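Local coordinates for protein dephospho-CoA kinase (Aquifex aeolicus, PDB 2IF2) that probably catalyses the ATP-dependent phosphorylation of the 3'-hydroxyl of dephospho-CoA, the last step of coenzyme A biosynthesis, at residues K2-T7 with K126-Y131. Numbering follows the deposited sequence.
Sequences KRIGLT and KLIVVY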
ATOM      1  N   LYS A   2     -18.624   2.120   2.824  1.00 98.20           N
ATOM      2  CA  LYS A   2     -17.733   1.527   3.805  1.00 95.39           C
ATOM      3  C   LYS A   2     -16.273   1.465   3.357  1.00 93.13           C
ATOM      4  O   LYS A   2     -15.925   0.711   2.446  1.00 93.20           O
ATOM      5  CB  LYS A   2     -18.241   0.122   4.170  1.00 95.88           C
ATOM      6  CG  LYS A   2     -18.638  -0.748   2.972  1.00 95.37           C
ATOM      7  CD  LYS A   2     -19.173  -2.121   3.401  1.00 94.09           C
ATOM      8  CE  LYS A   2     -20.476  -2.019   4.190  1.00 92.59           C
ATOM      9  NZ  LYS A   2     -21.011  -3.356   4.577  1.00 91.21           N
ATOM     10  N   ARG A   3     -15.422   2.264   4.001  1.00 90.31           N
ATOM     11  CA  ARG A   3     -13.994   2.290   3.682  1.00 87.24           C
ATOM     12  C   ARG A   3     -13.348   0.971   4.082  1.00 84.15           C
ATOM     13  O   ARG A   3     -13.298   0.620   5.264  1.00 83.10           O
ATOM     14  CB  ARG A   3     -13.288   3.439   4.417  1.00 88.63           C
ATOM     15  CG  ARG A   3     -12.950   4.658   3.554  1.00 89.87           C
ATOM     16  CD  ARG A   3     -14.185   5.473   3.196  1.00 91.10           C
ATOM     17  NE  ARG A   3     -13.847   6.722   2.523  1.00 91.92           N
ATOM     18  CZ  ARG A   3     -14.719   7.695   2.267  1.00 93.29           C
ATOM     19  NH1 ARG A   3     -14.325   8.800   1.646  1.00 94.48           N
ATOM     20  NH2 ARG A   3     -15.988   7.571   2.635  1.00 93.82           N
ATOM     21  N   ILE A   4     -12.848   0.240   3.096  1.00 80.34           N
ATOM     22  CA  ILE A   4     -12.214  -1.037   3.372  1.00 76.72           C
ATOM     23  C   ILE A   4     -10.714  -0.954   3.104  1.00 74.24           C
ATOM     24  O   ILE A   4     -10.264  -0.218   2.224  1.00 73.71           O
ATOM     25  CB  ILE A   4     -12.834  -2.156   2.512  1.00 76.03           C
ATOM     26  CG1 ILE A   4     -14.361  -2.087   2.602  1.00 75.91           C
ATOM     27  CG2 ILE A   4     -12.338  -3.515   2.985  1.00 74.61           C
ATOM     28  CD1 ILE A   4     -14.912  -2.196   4.011  1.00 76.08           C
ATOM     29  N   GLY A   5      -9.945  -1.703   3.882  1.00 70.56           N
ATOM     30  CA  GLY A   5      -8.511  -1.692   3.715  1.00 66.44           C
ATOM     31  C   GLY A   5      -7.997  -3.045   3.298  1.00 64.80           C
ATOM     32  O   GLY A   5      -8.372  -4.073   3.858  1.00 64.68           O
ATOM     33  N   LEU A   6      -7.124  -3.047   2.306  1.00 63.63           N
ATOM     34  CA  LEU A   6      -6.569  -4.292   1.818  1.00 62.59           C
ATOM     35  C   LEU A   6      -5.078  -4.242   2.056  1.00 61.86           C
ATOM     36  O   LEU A   6      -4.393  -3.389   1.505  1.00 60.93           O
ATOM     37  CB  LEU A   6      -6.858  -4.417   0.332  1.00 63.09           C
ATOM     38  CG  LEU A   6      -6.883  -5.814  -0.258  1.00 62.49           C
ATOM     39  CD1 LEU A   6      -7.096  -5.661  -1.750  1.00 63.07           C
ATOM     40  CD2 LEU A   6      -5.596  -6.569   0.038  1.00 63.02           C
ATOM     41  N   THR A   7      -4.568  -5.152   2.873  1.00 62.43           N
ATOM     42  CA  THR A   7      -3.140  -5.151   3.152  1.00 63.06           C
ATOM     43  C   THR A   7      -2.481  -6.517   2.962  1.00 63.60           C
ATOM     44  O   THR A   7      -3.106  -7.474   2.489  1.00 62.80           O
ATOM     45  CB  THR A   7      -2.859  -4.680   4.584  1.00 63.13           C
ATOM     46  OG1 THR A   7      -1.462  -4.405   4.727  1.00 63.01           O
ATOM     47  CG2 THR A   7      -3.261  -5.757   5.587  1.00 62.98           C
ATOM     48  N   LYS A 126     -13.382  -2.305   8.193  1.00 91.85           N
ATOM     49  CA  LYS A 126     -12.802  -3.630   8.259  1.00 88.82           C
ATOM     50  C   LYS A 126     -11.456  -3.680   7.537  1.00 86.44           C
ATOM     51  O   LYS A 126     -11.143  -2.808   6.715  1.00 85.35           O
ATOM     52  CB  LYS A 126     -13.780  -4.618   7.637  1.00 89.52           C
ATOM     53  CG  LYS A 126     -15.124  -4.657   8.335  1.00 89.70           C
ATOM     54  CD  LYS A 126     -15.019  -5.394   9.658  1.00 90.23           C
ATOM     55  CE  LYS A 126     -16.393  -5.776  10.179  1.00 90.12           C
ATOM     56  NZ  LYS A 126     -16.306  -6.663  11.365  1.00 90.56           N
ATOM     57  N   LEU A 127     -10.662  -4.700   7.859  1.00 83.67           N
ATOM     58  CA  LEU A 127      -9.343  -4.892   7.249  1.00 80.99           C
ATOM     59  C   LEU A 127      -9.242  -6.264   6.598  1.00 79.54           C
ATOM     60  O   LEU A 127      -9.761  -7.258   7.109  1.00 78.12           O
ATOM     61  CB  LEU A 127      -8.228  -4.739   8.291  1.00 80.21           C
ATOM     62  CG  LEU A 127      -6.779  -4.974   7.852  1.00 79.16           C
ATOM     63  CD1 LEU A 127      -6.338  -3.953   6.822  1.00 78.89           C
ATOM     64  CD2 LEU A 127      -5.892  -4.888   9.071  1.00 79.63           C
ATOM     65  N   ILE A 128      -8.569  -6.302   5.460  1.00 78.46           N
ATOM     66  CA  ILE A 128      -8.402  -7.529   4.719  1.00 77.90           C
ATOM     67  C   ILE A 128      -6.926  -7.760   4.533  1.00 78.20           C
ATOM     68  O   ILE A 128      -6.205  -6.865   4.098  1.00 77.59           O
ATOM     69  CB  ILE A 128      -9.064  -7.424   3.349  1.00 77.46           C
ATOM     70  CG1 ILE A 128     -10.496  -6.926   3.524  1.00 77.62           C
ATOM     71  CG2 ILE A 128      -9.023  -8.772   2.642  1.00 76.70           C
ATOM     72  CD1 ILE A 128     -11.272  -6.789   2.239  1.00 78.08           C
ATOM     73  N   VAL A 129      -6.475  -8.959   4.870  1.00 78.97           N
ATOM     74  CA  VAL A 129      -5.072  -9.290   4.734  1.00 80.61           C
ATOM     75  C   VAL A 129      -4.898 -10.567   3.929  1.00 81.67           C
ATOM     76  O   VAL A 129      -5.660 -11.522   4.085  1.00 81.46           O
ATOM     77  CB  VAL A 129      -4.417  -9.452   6.112  1.00 80.78           C
ATOM     78  CG1 VAL A 129      -5.174 -10.488   6.918  1.00 81.90           C
ATOM     79  CG2 VAL A 129      -2.956  -9.841   5.951  1.00 81.04           C
ATOM     80  N   VAL A 130      -3.891 -10.564   3.061  1.00 83.18           N
ATOM     81  CA  VAL A 130      -3.591 -11.699   2.199  1.00 85.07           C
ATOM     82  C   VAL A 130      -2.372 -12.459   2.722  1.00 86.56           C
ATOM     83  O   VAL A 130      -1.260 -11.940   2.725  1.00 86.07           O
ATOM     84  CB  VAL A 130      -3.356 -11.209   0.738  1.00 84.86           C
ATOM     85  CG1 VAL A 130      -2.363 -10.066   0.729  1.00 86.34           C
ATOM     86  CG2 VAL A 130      -2.870 -12.346  -0.135  1.00 85.31           C
ATOM     87  N   TYR A 131      -2.596 -13.688   3.176  1.00 89.57           N
ATOM     88  CA  TYR A 131      -1.525 -14.518   3.714  1.00 92.88           C
ATOM     89  C   TYR A 131      -0.751 -15.236   2.625  1.00 93.99           C
ATOM     90  O   TYR A 131      -1.300 -15.584   1.581  1.00 94.44           O
ATOM     91  CB  TYR A 131      -2.088 -15.560   4.684  1.00 95.20           C
ATOM     92  CG  TYR A 131      -1.088 -16.622   5.108  1.00 98.29           C
ATOM     93  CD1 TYR A 131      -0.046 -16.323   5.995  1.00 99.59           C
ATOM     94  CD2 TYR A 131      -1.179 -17.925   4.614  1.00 99.94           C
ATOM     95  CE1 TYR A 131       0.882 -17.306   6.381  1.00101.03           C
ATOM     96  CE2 TYR A 131      -0.259 -18.911   4.989  1.00101.44           C
ATOM     97  CZ  TYR A 131       0.766 -18.598   5.871  1.00101.77           C
ATOM     98  OH  TYR A 131       1.664 -19.580   6.240  1.00101.75           O
TER
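The carbonyl oxygen of I128 accepts the backbone N-H of T7, with N and O 2.7 Å apart and an angle at the hydrogen of 175°. L6 CA sits 3.5 Å from the same I128 O in a CA-H...O contact. I128 also donates its own N-H to G5 O (N to O 2.8 Å), so this one residue is tied to the neighbouring strand through both its N-H and its carbonyl. Two longer bonds flank the pair: G5 N to K126 O at 3.3 Å, and V130 N to T7 O, the latter with its donor tilted out of the carbonyl plane. Such alternation, with G5 and T7 each bonding to residues before and after their partners L127 and V129, is the signature of parallel pairing, and the 19° between strand directions agrees. The two strands are neighbours inside the parallel sheet of a P-loop kinase: 3-8 is central, with 108-111 along its other edge, and runs into the predicted ATP-binding loop. V130 reaches that loop, its side chain lying close to K14. Side chains alternate between the two faces of the sheet. On one, chi1 of -48° sets I4 CG2 anti to the backbone N, where it meets I128 CD1 at 3.5 Å, the two branched chains crossing at a slant. On the other, where G5 contributes no side chain, L127 CD1 comes to 3.6 Å from G5 O; the same methyl touches T7 CG2 at 3.8 Å. Beyond L127, V129 CB packs against T7 CG2 at 3.9 Å, and K164 of helix 161-164 touches both T7 and V129.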